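Local coordinates for protein 16S rRNA methylase (Escherichia coli, PDB 3P2K) that methylates the N1 position of adenine 1408 in 16S rRNA within assembled 30S subunits, using S-adenosylmethionine, and so confers resistance to several aminoglycosides, at residues I101-P106 with F135-T140; D35-Y40 with N194-K199; A85-L90 with R119-N124. All blocks are in the same frame, centred on the assembly; numbering follows the deposited sequence.

All three contacts touch the same S-adenosylmethionine, contacts 1 and 2 at its methionine part and contact 3 at its adenine. Contact 1 joins two neighbouring parallel strands of the central sheet, and its L104 carbonyl takes the amino group of the methionine part. Contact 2 closes over the carboxylate and methyl end, while contact 3 holds the adenine at the far end of the pocket. Contacts 1 and 2 pack directly on each other, L104 CD1 lying 3.9 Å from N38 ND2, with their centres about 13 Å apart. Contact 3 has its centre about 14 Å from that of contact 1 and about 22 Å from that of contact 2, touching neither; the cofactor spans the distance.

Contact 1: I101-P106 with F135-T140; sequences ISILFP and FEFVTT. With SAM (S-adenosylmethionine), chain E.
I103 bonds to E136 and V138 through both of its backbone polar atoms, as parallel strands do: its N donates to E136 O at 3.1 Å, and its O receives V138 N at 3.0 Å. One residue on, L104 O points to the ligand and accepts the S-adenosylmethionine amino N at 2.8 Å, where the strand gives way to the loop at F105 and P106. The E136 side chain rises from the face of the sheet that also carries S102, L104 and V138, CG anti to the backbone N (chi1 172°) and the chain extended beyond it; OE2 lies beside S102 OG and L104 CD2, while OE1 forms a salt bridge with R211. On the same face L104 CD2 meets V138 CG2 at 3.9 Å. The opposite face carries I103 and F137, which point the same way, CG1 of I103 lying 4.1 Å from CE1 of the ring. F105 swings its ring alongside V138, CE1 to CG1 at 4.1 Å, and turns an edge to the ligand carboxylate O. Strand 26-31 flanks 101-104 and strand 209-215 flanks 135-139, placing the pair mid-sheet in this Rossmann-like methyltransferase, with helix 108-115 covering the I103 and F137 face.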
loop_
_atom_site.group_PDB
_atom_site.type_symbol
_atom_site.label_atom_id
_atom_site.label_comp_id
_atom_site.label_asym_id
_atom_site.label_seq_id
_atom_site.Cartn_x
_atom_site.Cartn_y
_atom_site.Cartn_z
ATOM N N ILE A 101 0.929 -6.569 2.193
ATOM C CA ILE A 101 0.522 -5.623 1.130
ATOM C C ILE A 101 -0.713 -4.858 1.566
ATOM O O ILE A 101 -1.539 -5.376 2.324
ATOM C CB ILE A 101 0.138 -6.338 -0.175
ATOM C CG1 ILE A 101 1.286 -7.194 -0.686
ATOM C CG2 ILE A 101 -0.302 -5.335 -1.238
ATOM C CD1 ILE A 101 0.830 -8.264 -1.626
ATOM N N SER A 102 -0.870 -3.639 1.057
ATOM C CA SER A 102 -1.910 -2.763 1.578
ATOM C C SER A 102 -2.511 -1.865 0.513
ATOM O O SER A 102 -1.808 -1.282 -0.300
ATOM C CB SER A 102 -1.326 -1.916 2.689
ATOM O OG SER A 102 -2.191 -1.908 3.799
ATOM N N ILE A 103 -3.827 -1.772 0.506
ATOM C CA ILE A 103 -4.518 -0.882 -0.418
ATOM C C ILE A 103 -5.526 -0.105 0.410
ATOM O O ILE A 103 -6.594 -0.618 0.746
ATOM C CB ILE A 103 -5.215 -1.652 -1.545
ATOM C CG1 ILE A 103 -4.204 -2.566 -2.265
ATOM C CG2 ILE A 103 -5.900 -0.667 -2.508
ATOM C CD1 ILE A 103 -4.706 -3.142 -3.589
ATOM N N LEU A 104 -5.141 1.114 0.771
ATOM C CA LEU A 104 -5.922 1.960 1.639
ATOM C C LEU A 104 -6.725 3.014 0.858
ATOM O O LEU A 104 -6.162 3.852 0.131
ATOM C CB LEU A 104 -4.993 2.656 2.653
ATOM C CG LEU A 104 -3.966 1.866 3.487
ATOM C CD1 LEU A 104 -3.152 2.787 4.450
ATOM C CD2 LEU A 104 -4.616 0.712 4.247
ATOM N N PHE A 105 -8.042 2.993 1.034
ATOM C CA PHE A 105 -8.912 4.057 0.509
ATOM C C PHE A 105 -8.694 4.326 -0.988
ATOM O O PHE A 105 -8.556 5.472 -1.394
ATOM C CB PHE A 105 -8.703 5.371 1.282
ATOM C CG PHE A 105 -8.692 5.225 2.773
ATOM C CD1 PHE A 105 -9.880 5.076 3.490
ATOM C CD2 PHE A 105 -7.486 5.288 3.477
ATOM C CE1 PHE A 105 -9.857 4.944 4.900
ATOM C CE2 PHE A 105 -7.458 5.182 4.867
ATOM C CZ PHE A 105 -8.655 4.996 5.579
ATOM N N PRO A 106 -8.663 3.282 -1.822
ATOM C CA PRO A 106 -8.320 3.609 -3.196
ATOM C C PRO A 106 -9.454 4.338 -3.890
ATOM O O PRO A 106 -10.578 4.329 -3.413
ATOM C CB PRO A 106 -8.139 2.240 -3.839
ATOM C CG PRO A 106 -9.089 1.354 -3.097
ATOM C CD PRO A 106 -9.040 1.863 -1.668
ATOM N N PHE A 135 -2.464 -9.383 4.051
ATOM C CA PHE A 135 -3.012 -8.330 3.196
ATOM C C PHE A 135 -4.144 -7.574 3.877
ATOM O O PHE A 135 -4.635 -7.983 4.939
ATOM C CB PHE A 135 -3.430 -8.859 1.817
ATOM C CG PHE A 135 -4.822 -9.429 1.762
ATOM C CD1 PHE A 135 -5.932 -8.591 1.672
ATOM C CD2 PHE A 135 -5.022 -10.806 1.756
ATOM C CE1 PHE A 135 -7.218 -9.112 1.611
ATOM C CE2 PHE A 135 -6.306 -11.338 1.686
ATOM C CZ PHE A 135 -7.407 -10.483 1.615
ATOM N N GLU A 136 -4.554 -6.477 3.248
ATOM C CA GLU A 136 -5.485 -5.529 3.838
ATOM C C GLU A 136 -6.032 -4.605 2.759
ATOM O O GLU A 136 -5.273 -4.046 1.961
ATOM C CB GLU A 136 -4.746 -4.708 4.880
ATOM C CG GLU A 136 -5.527 -3.558 5.442
ATOM C CD GLU A 136 -4.713 -2.793 6.444
ATOM O OE1 GLU A 136 -5.186 -2.621 7.595
ATOM O OE2 GLU A 136 -3.580 -2.398 6.086
ATOM N N PHE A 137 -7.349 -4.452 2.743
ATOM C CA PHE A 137 -8.043 -3.668 1.735
ATOM C C PHE A 137 -9.056 -2.815 2.470
ATOM O O PHE A 137 -10.015 -3.350 3.020
ATOM C CB PHE A 137 -8.787 -4.588 0.765
ATOM C CG PHE A 137 -7.893 -5.369 -0.174
ATOM C CD1 PHE A 137 -6.512 -5.364 -0.046
ATOM C CD2 PHE A 137 -8.452 -6.126 -1.188
ATOM C CE1 PHE A 137 -5.707 -6.088 -0.921
ATOM C CE2 PHE A 137 -7.652 -6.841 -2.061
ATOM C CZ PHE A 137 -6.281 -6.830 -1.923
ATOM N N VAL A 138 -8.829 -1.502 2.492
ATOM C CA VAL A 138 -9.746 -0.568 3.115
ATOM C C VAL A 138 -10.371 0.364 2.074
ATOM O O VAL A 138 -9.798 1.368 1.665
ATOM C CB VAL A 138 -9.100 0.250 4.248
ATOM C CG1 VAL A 138 -10.186 0.869 5.129
ATOM C CG2 VAL A 138 -8.205 -0.613 5.087
ATOM N N THR A 139 -11.570 0.003 1.654
ATOM C CA THR A 139 -12.345 0.808 0.748
ATOM C C THR A 139 -13.370 1.612 1.531
ATOM O O THR A 139 -13.585 1.375 2.724
ATOM C CB THR A 139 -13.099 -0.084 -0.210
ATOM O OG1 THR A 139 -13.849 -1.035 0.553
ATOM C CG2 THR A 139 -12.136 -0.809 -1.126
ATOM N N THR A 140 -13.976 2.577 0.841
ATOM C CA THR A 140 -15.133 3.314 1.327
ATOM C C THR A 140 -15.774 4.121 0.210
ATOM O O THR A 140 -15.086 4.742 -0.597
ATOM C CB THR A 140 -14.788 4.281 2.454
ATOM O OG1 THR A 140 -15.972 5.001 2.820
ATOM C CG2 THR A 140 -13.700 5.280 2.022
HETATM N N SAM E . -3.882 5.428 -0.231
HETATM C CA SAM E . -3.790 6.838 0.201
HETATM C C SAM E . -4.489 7.008 1.509
HETATM O O SAM E . -5.106 6.043 1.990
HETATM O OXT SAM E . -4.488 8.121 2.048
HETATM C CB SAM E . -4.700 7.693 -0.632
HETATM C CG SAM E . -5.089 7.169 -1.985
HETATM S SD SAM E . -5.905 8.541 -2.852
HETATM C CE SAM E . -7.561 8.465 -2.138
HETATM C "C5'" SAM E . -6.238 7.514 -4.283
HETATM C "C4'" SAM E . -4.871 7.042 -4.723
HETATM O "O4'" SAM E . -5.084 5.867 -5.454
HETATM C "C3'" SAM E . -4.219 8.065 -5.655
HETATM O "O3'" SAM E . -2.912 8.418 -5.240
HETATM C "C2'" SAM E . -4.120 7.372 -6.993
HETATM O "O2'" SAM E . -2.823 7.556 -7.487
HETATM C "C1'" SAM E . -4.234 5.934 -6.576
HETATM N N9 SAM E . -4.667 5.061 -7.651
HETATM C C8 SAM E . -5.851 5.012 -8.322
HETATM N N7 SAM E . -5.773 4.000 -9.250
HETATM C C5 SAM E . -4.548 3.412 -9.148
HETATM C C6 SAM E . -3.939 2.355 -9.810
HETATM N N6 SAM E . -4.569 1.681 -10.770
HETATM N N1 SAM E . -2.660 1.986 -9.469
HETATM C C2 SAM E . -1.991 2.659 -8.468
HETATM N N3 SAM E . -2.593 3.711 -7.803
HETATM C C4 SAM E . -3.855 4.070 -8.138
#

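Contact 2: D35-Y40 with N194-K199; sequences DGRNIY and NSLWAK. With SAM (S-adenosylmethionine), chain E.
N38 and S195 meet at the carboxylate end of the S-adenosylmethionine pocket, where the N-termini of helices 37-45 and 196-202 come together in this class I, Rossmann-like methyltransferase. S195 makes the first-shell bond: its OG donates to the ligand OXT at 2.6 Å. The same hydroxyl oxygen accepts A198 N at 2.8 Å, so S195 is an N-cap as well as a ligand donor. A chi1 of 84° sets OG between its own backbone N and carbonyl carbon, where it can serve both partners. W197, two residues on, has the ligand methyl CE over one face of its indole, offset toward the rim, and meets W107 edge to face. N38 belongs to both shells: ND2 lies 3.3 Å from ligand OXT, while OD1 accepts S195 N at 2.7 Å in a nearly straight bond (171°), although the donor sits well above the amide plane. The N38 side chain thus lies between the loop and the cofactor.

In the second shell, N194 N adds a weak, bent bond to N38 OD1. D35 ties the two helix starts together. Its OD1 accepts R37 N at 3.0 Å in an Asx turn leading into helix 37-45, while OD2 takes a weak bond from L196 N at the start of the second helix. These backbone N-H groups would probably stabilise the negative charge of D35. Farther out, the extended R37 crosses L196: CD1 of L196 lies 3.9 Å from R37 CD and over one face of the guanidinium.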
loop_
_atom_site.group_PDB
_atom_site.type_symbol
_atom_site.label_atom_id
_atom_site.label_comp_id
_atom_site.label_asym_id
_atom_site.label_seq_id
_atom_site.Cartn_x
_atom_site.Cartn_y
_atom_site.Cartn_z
ATOM N N ASP A 35 0.012 10.221 -0.802
ATOM C CA ASP A 35 0.986 11.305 -0.526
ATOM C C ASP A 35 2.188 10.972 0.352
ATOM O O ASP A 35 2.958 11.865 0.713
ATOM C CB ASP A 35 0.294 12.560 0.022
ATOM C CG ASP A 35 -0.418 12.326 1.339
ATOM O OD1 ASP A 35 -0.123 11.336 2.063
ATOM O OD2 ASP A 35 -1.292 13.167 1.653
ATOM N N GLY A 36 2.317 9.706 0.724
ATOM C CA GLY A 36 3.483 9.220 1.433
ATOM C C GLY A 36 3.394 9.466 2.910
ATOM O O GLY A 36 4.265 9.034 3.663
ATOM N N ARG A 37 2.345 10.159 3.335
ATOM C CA ARG A 37 2.220 10.526 4.741
ATOM C C ARG A 37 1.906 9.303 5.572
ATOM O O ARG A 37 2.476 9.124 6.654
ATOM C CB ARG A 37 1.191 11.639 4.957
ATOM C CG ARG A 37 1.737 12.998 4.599
ATOM C CD ARG A 37 0.752 14.142 4.802
ATOM N NE ARG A 37 1.422 15.414 4.527
ATOM C CZ ARG A 37 1.924 16.221 5.462
ATOM N NH1 ARG A 37 1.805 15.915 6.753
ATOM N NH2 ARG A 37 2.535 17.346 5.108
ATOM N N ASN A 38 1.026 8.454 5.058
ATOM C CA ASN A 38 0.664 7.236 5.762
ATOM C C ASN A 38 1.902 6.358 5.953
ATOM O O ASN A 38 2.166 5.836 7.050
ATOM C CB ASN A 38 -0.448 6.485 5.011
ATOM C CG ASN A 38 -1.841 7.092 5.242
ATOM O OD1 ASN A 38 -2.029 7.941 6.116
ATOM N ND2 ASN A 38 -2.825 6.640 4.461
ATOM N N ILE A 39 2.671 6.226 4.874
ATOM C CA ILE A 39 3.897 5.465 4.899
ATOM C C ILE A 39 4.932 6.088 5.823
ATOM O O ILE A 39 5.562 5.390 6.615
ATOM C CB ILE A 39 4.504 5.348 3.512
ATOM C CG1 ILE A 39 3.801 4.223 2.748
ATOM C CG2 ILE A 39 6.034 5.137 3.612
ATOM C CD1 ILE A 39 4.740 3.242 2.091
ATOM N N TYR A 40 5.118 7.399 5.706
ATOM C CA TYR A 40 6.091 8.083 6.531
ATOM C C TYR A 40 5.788 7.764 7.976
ATOM O O TYR A 40 6.675 7.332 8.701
ATOM C CB TYR A 40 6.063 9.591 6.297
ATOM C CG TYR A 40 7.146 10.339 7.034
ATOM C CD1 TYR A 40 8.423 10.435 6.505
ATOM C CD2 TYR A 40 6.894 10.963 8.258
ATOM C CE1 TYR A 40 9.438 11.128 7.170
ATOM C CE2 TYR A 40 7.914 11.666 8.939
ATOM C CZ TYR A 40 9.182 11.739 8.376
ATOM O OH TYR A 40 10.199 12.415 9.018
ATOM N N ASN A 194 -2.172 9.233 8.395
ATOM C CA ASN A 194 -1.698 10.591 8.224
ATOM C C ASN A 194 -1.996 11.338 6.936
ATOM O O ASN A 194 -1.989 12.581 6.934
ATOM C CB ASN A 194 -0.229 10.708 8.574
ATOM C CG ASN A 194 -0.030 11.401 9.875
ATOM O OD1 ASN A 194 -0.748 11.135 10.841
ATOM N ND2 ASN A 194 0.913 12.323 9.917
ATOM N N SER A 195 -2.257 10.619 5.849
ATOM C CA SER A 195 -2.560 11.301 4.599
ATOM C C SER A 195 -3.624 12.360 4.847
ATOM O O SER A 195 -4.432 12.253 5.788
ATOM C CB SER A 195 -3.065 10.325 3.569
ATOM O OG SER A 195 -4.448 10.116 3.747
ATOM N N LEU A 196 -3.609 13.401 4.025
ATOM C CA LEU A 196 -4.621 14.439 4.117
ATOM C C LEU A 196 -5.998 13.811 3.793
ATOM O O LEU A 196 -6.992 14.055 4.480
ATOM C CB LEU A 196 -4.253 15.595 3.179
ATOM C CG LEU A 196 -3.296 16.736 3.624
ATOM C CD1 LEU A 196 -2.422 16.443 4.869
ATOM C CD2 LEU A 196 -2.451 17.295 2.468
ATOM N N TRP A 197 -6.031 12.945 2.792
ATOM C CA TRP A 197 -7.269 12.323 2.364
ATOM C C TRP A 197 -7.938 11.587 3.510
ATOM O O TRP A 197 -9.146 11.739 3.739
ATOM C CB TRP A 197 -6.991 11.344 1.245
ATOM C CG TRP A 197 -8.191 10.740 0.664
ATOM C CD1 TRP A 197 -8.557 9.427 0.732
ATOM C CD2 TRP A 197 -9.203 11.404 -0.095
ATOM N NE1 TRP A 197 -9.732 9.222 0.052
ATOM C CE2 TRP A 197 -10.152 10.419 -0.470
ATOM C CE3 TRP A 197 -9.401 12.741 -0.513
ATOM C CZ2 TRP A 197 -11.281 10.718 -1.236
ATOM C CZ3 TRP A 197 -10.540 13.046 -1.280
ATOM C CH2 TRP A 197 -11.465 12.031 -1.628
ATOM N N ALA A 198 -7.140 10.778 4.209
ATOM C CA ALA A 198 -7.591 10.016 5.360
ATOM C C ALA A 198 -8.109 10.933 6.471
ATOM O O ALA A 198 -9.019 10.553 7.206
ATOM C CB ALA A 198 -6.466 9.136 5.874
ATOM N N LYS A 199 -7.531 12.127 6.598
ATOM C CA LYS A 199 -8.004 13.056 7.607
ATOM C C LYS A 199 -9.373 13.627 7.201
ATOM O O LYS A 199 -10.311 13.595 8.005
ATOM C CB LYS A 199 -6.973 14.155 7.902
ATOM C CG LYS A 199 -5.771 13.659 8.731
ATOM C CD LYS A 199 -5.336 14.690 9.803
ATOM C CE LYS A 199 -4.100 14.197 10.573
ATOM N NZ LYS A 199 -4.370 13.103 11.585
HETATM N N SAM E . -3.882 5.428 -0.231
HETATM C CA SAM E . -3.790 6.838 0.201
HETATM C C SAM E . -4.489 7.008 1.509
HETATM O O SAM E . -5.106 6.043 1.990
HETATM O OXT SAM E . -4.488 8.121 2.048
HETATM C CB SAM E . -4.700 7.693 -0.632
HETATM C CG SAM E . -5.089 7.169 -1.985
HETATM S SD SAM E . -5.905 8.541 -2.852
HETATM C CE SAM E . -7.561 8.465 -2.138
HETATM C "C5'" SAM E . -6.238 7.514 -4.283
HETATM C "C4'" SAM E . -4.871 7.042 -4.723
HETATM O "O4'" SAM E . -5.084 5.867 -5.454
HETATM C "C3'" SAM E . -4.219 8.065 -5.655
HETATM O "O3'" SAM E . -2.912 8.418 -5.240
HETATM C "C2'" SAM E . -4.120 7.372 -6.993
HETATM O "O2'" SAM E . -2.823 7.556 -7.487
HETATM C "C1'" SAM E . -4.234 5.934 -6.576
HETATM N N9 SAM E . -4.667 5.061 -7.651
HETATM C C8 SAM E . -5.851 5.012 -8.322
HETATM N N7 SAM E . -5.773 4.000 -9.250
HETATM C C5 SAM E . -4.548 3.412 -9.148
HETATM C C6 SAM E . -3.939 2.355 -9.810
HETATM N N6 SAM E . -4.569 1.681 -10.770
HETATM N N1 SAM E . -2.660 1.986 -9.469
HETATM C C2 SAM E . -1.991 2.659 -8.468
HETATM N N3 SAM E . -2.593 3.711 -7.803
HETATM C C4 SAM E . -3.855 4.070 -8.138
#

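Contact 3: A85-L90 with R119-N124; sequences AAAESL and RDILSN. With SAM (S-adenosylmethionine), chain E.
E88, whose CB rests against I121, reaches the adenine with its carboxylate: the ligand amino N6 donates to E88 OE1 at 2.7 Å. That bond is bent, 134° at the hydrogen. The second oxygen, OE2, is hydrogen-bonded to Y113 OH, so both ends of the carboxylate are held and its rotation is restrained. To bring it there the side chain folds back, with CG lying between the backbone N and carbonyl carbon (chi1 40°) and a further bend at chi2. A87 N supplies the companion bond, donating to ring nitrogen N1 at 2.9 Å and almost straight, so the amino and N1 edge of the base is read by one side chain and one backbone group.

The backbone that presents these groups is a type I turn from A86 to S89, closed by S89 N to A86 O at 2.7 Å. Helix 119-127 packs against the turn without any hydrogen bond between the two segments. I121 is the main contributor. Its CD1 touches E88 CB at 3.9 Å, while CG2, anti to the backbone N, turns toward A87 and lies 4.3 Å from that residue's CB. I121 also packs on Y113 of helix 108-115, so a single isoleucine touches both the glutamate and the tyrosine that holds it. One turn along the helix, N124 faces L90; that packing is less certain, because L90 CD2 is modelled too close to A87 O.

The helix start is itself tied by N118, whose OD1 accepts I121 N. A loop following the main sheet's third strand in chain order, here the edge strand 80-83, that meets N6 and N1 of the adenine is characteristic of the cofactor site of class I, Rossmann-like methyltransferases.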
loop_
_atom_site.group_PDB
_atom_site.type_symbol
_atom_site.label_atom_id
_atom_site.label_comp_id
_atom_site.label_asym_id
_atom_site.label_seq_id
_atom_site.Cartn_x
_atom_site.Cartn_y
_atom_site.Cartn_z
ATOM N N ALA A 85 4.583 3.546 -10.342
ATOM C CA ALA A 85 4.027 2.478 -11.171
ATOM C C ALA A 85 2.533 2.424 -10.890
ATOM O O ALA A 85 2.084 2.795 -9.791
ATOM C CB ALA A 85 4.646 1.165 -10.789
ATOM N N ALA A 86 1.765 1.946 -11.866
ATOM C CA ALA A 86 0.335 1.714 -11.654
ATOM C C ALA A 86 0.006 0.221 -11.510
ATOM O O ALA A 86 0.660 -0.640 -12.096
ATOM C CB ALA A 86 -0.474 2.343 -12.768
ATOM N N ALA A 87 -1.036 -0.066 -10.735
ATOM C CA ALA A 87 -1.478 -1.435 -10.458
ATOM C C ALA A 87 -1.592 -2.306 -11.700
ATOM O O ALA A 87 -1.450 -3.520 -11.608
ATOM C CB ALA A 87 -2.789 -1.433 -9.675
ATOM N N GLU A 88 -1.827 -1.699 -12.855
ATOM C CA GLU A 88 -1.928 -2.457 -14.105
ATOM C C GLU A 88 -0.588 -2.738 -14.807
ATOM O O GLU A 88 -0.562 -3.258 -15.923
ATOM C CB GLU A 88 -2.924 -1.798 -15.065
ATOM C CG GLU A 88 -2.872 -0.281 -15.111
ATOM C CD GLU A 88 -3.797 0.374 -14.106
ATOM O OE1 GLU A 88 -3.351 0.673 -12.981
ATOM O OE2 GLU A 88 -4.972 0.594 -14.445
ATOM N N SER A 89 0.515 -2.413 -14.138
ATOM C CA SER A 89 1.857 -2.702 -14.623
ATOM C C SER A 89 2.856 -2.521 -13.485
ATOM O O SER A 89 3.589 -1.527 -13.440
ATOM C CB SER A 89 2.227 -1.755 -15.758
ATOM O OG SER A 89 2.306 -0.425 -15.260
ATOM N N LEU A 90 2.880 -3.461 -12.547
ATOM C CA LEU A 90 3.850 -3.393 -11.453
ATOM C C LEU A 90 5.229 -3.857 -11.940
ATOM O O LEU A 90 5.311 -4.767 -12.759
ATOM C CB LEU A 90 3.395 -4.228 -10.248
ATOM C CG LEU A 90 2.000 -4.025 -9.668
ATOM C CD1 LEU A 90 1.807 -2.585 -9.234
ATOM C CD2 LEU A 90 0.996 -4.441 -10.695
ATOM N N ARG A 119 -9.709 -10.014 -11.196
ATOM C CA ARG A 119 -8.885 -11.196 -10.921
ATOM C C ARG A 119 -7.459 -11.068 -11.470
ATOM O O ARG A 119 -6.499 -11.478 -10.812
ATOM C CB ARG A 119 -9.544 -12.470 -11.493
ATOM C CG ARG A 119 -10.686 -13.072 -10.654
ATOM C CD ARG A 119 -11.022 -14.517 -11.080
ATOM N NE ARG A 119 -11.712 -14.575 -12.367
ATOM C CZ ARG A 119 -13.034 -14.529 -12.517
ATOM N NH1 ARG A 119 -13.832 -14.442 -11.457
ATOM N NH2 ARG A 119 -13.564 -14.576 -13.734
ATOM N N ASP A 120 -7.335 -10.499 -12.672
ATOM C CA ASP A 120 -6.050 -10.394 -13.372
ATOM C C ASP A 120 -5.118 -9.382 -12.717
ATOM O O ASP A 120 -3.986 -9.713 -12.347
ATOM C CB ASP A 120 -6.260 -10.040 -14.851
ATOM C CG ASP A 120 -4.981 -9.535 -15.523
ATOM O OD1 ASP A 120 -4.114 -10.366 -15.898
ATOM O OD2 ASP A 120 -4.847 -8.299 -15.673
ATOM N N ILE A 121 -5.597 -8.147 -12.588
ATOM C CA ILE A 121 -4.826 -7.097 -11.940
ATOM C C ILE A 121 -4.548 -7.472 -10.485
ATOM O O ILE A 121 -3.388 -7.532 -10.085
ATOM C CB ILE A 121 -5.464 -5.704 -12.144
ATOM C CG1 ILE A 121 -4.906 -5.097 -13.437
ATOM C CG2 ILE A 121 -5.164 -4.776 -10.970
ATOM C CD1 ILE A 121 -5.851 -4.210 -14.196
ATOM N N LEU A 122 -5.593 -7.777 -9.718
ATOM C CA LEU A 122 -5.408 -8.246 -8.348
ATOM C C LEU A 122 -4.359 -9.345 -8.247
ATOM O O LEU A 122 -3.523 -9.345 -7.333
ATOM C CB LEU A 122 -6.725 -8.735 -7.756
ATOM C CG LEU A 122 -7.265 -7.849 -6.638
ATOM C CD1 LEU A 122 -7.078 -6.346 -6.926
ATOM C CD2 LEU A 122 -8.706 -8.199 -6.379
ATOM N N SER A 123 -4.380 -10.271 -9.198
ATOM C CA SER A 123 -3.385 -11.333 -9.178
ATOM C C SER A 123 -1.950 -10.809 -9.215
ATOM O O SER A 123 -1.097 -11.354 -8.521
ATOM C CB SER A 123 -3.613 -12.361 -10.272
ATOM O OG SER A 123 -3.120 -13.593 -9.805
ATOM N N ASN A 124 -1.687 -9.759 -10.003
ATOM C CA ASN A 124 -0.363 -9.108 -9.986
ATOM C C ASN A 124 -0.011 -8.568 -8.596
ATOM O O ASN A 124 1.142 -8.605 -8.183
ATOM C CB ASN A 124 -0.245 -7.965 -11.015
ATOM C CG ASN A 124 -0.599 -8.385 -12.436
ATOM O OD1 ASN A 124 -0.478 -9.548 -12.822
ATOM N ND2 ASN A 124 -1.027 -7.415 -13.230
HETATM N N SAM E . -3.882 5.428 -0.231
HETATM C CA SAM E . -3.790 6.838 0.201
HETATM C C SAM E . -4.489 7.008 1.509
HETATM O O SAM E . -5.106 6.043 1.990
HETATM O OXT SAM E . -4.488 8.121 2.048
HETATM C CB SAM E . -4.700 7.693 -0.632
HETATM C CG SAM E . -5.089 7.169 -1.985
HETATM S SD SAM E . -5.905 8.541 -2.852
HETATM C CE SAM E . -7.561 8.465 -2.138
HETATM C "C5'" SAM E . -6.238 7.514 -4.283
HETATM C "C4'" SAM E . -4.871 7.042 -4.723
HETATM O "O4'" SAM E . -5.084 5.867 -5.454
HETATM C "C3'" SAM E . -4.219 8.065 -5.655
HETATM O "O3'" SAM E . -2.912 8.418 -5.240
HETATM C "C2'" SAM E . -4.120 7.372 -6.993
HETATM O "O2'" SAM E . -2.823 7.556 -7.487
HETATM C "C1'" SAM E . -4.234 5.934 -6.576
HETATM N N9 SAM E . -4.667 5.061 -7.651
HETATM C C8 SAM E . -5.851 5.012 -8.322
HETATM N N7 SAM E . -5.773 4.000 -9.250
HETATM C C5 SAM E . -4.548 3.412 -9.148
HETATM C C6 SAM E . -3.939 2.355 -9.810
HETATM N N6 SAM E . -4.569 1.681 -10.770
HETATM N N1 SAM E . -2.660 1.986 -9.469
HETATM C C2 SAM E . -1.991 2.659 -8.468
HETATM N N3 SAM E . -2.593 3.711 -7.803
HETATM C C4 SAM E . -3.855 4.070 -8.138
#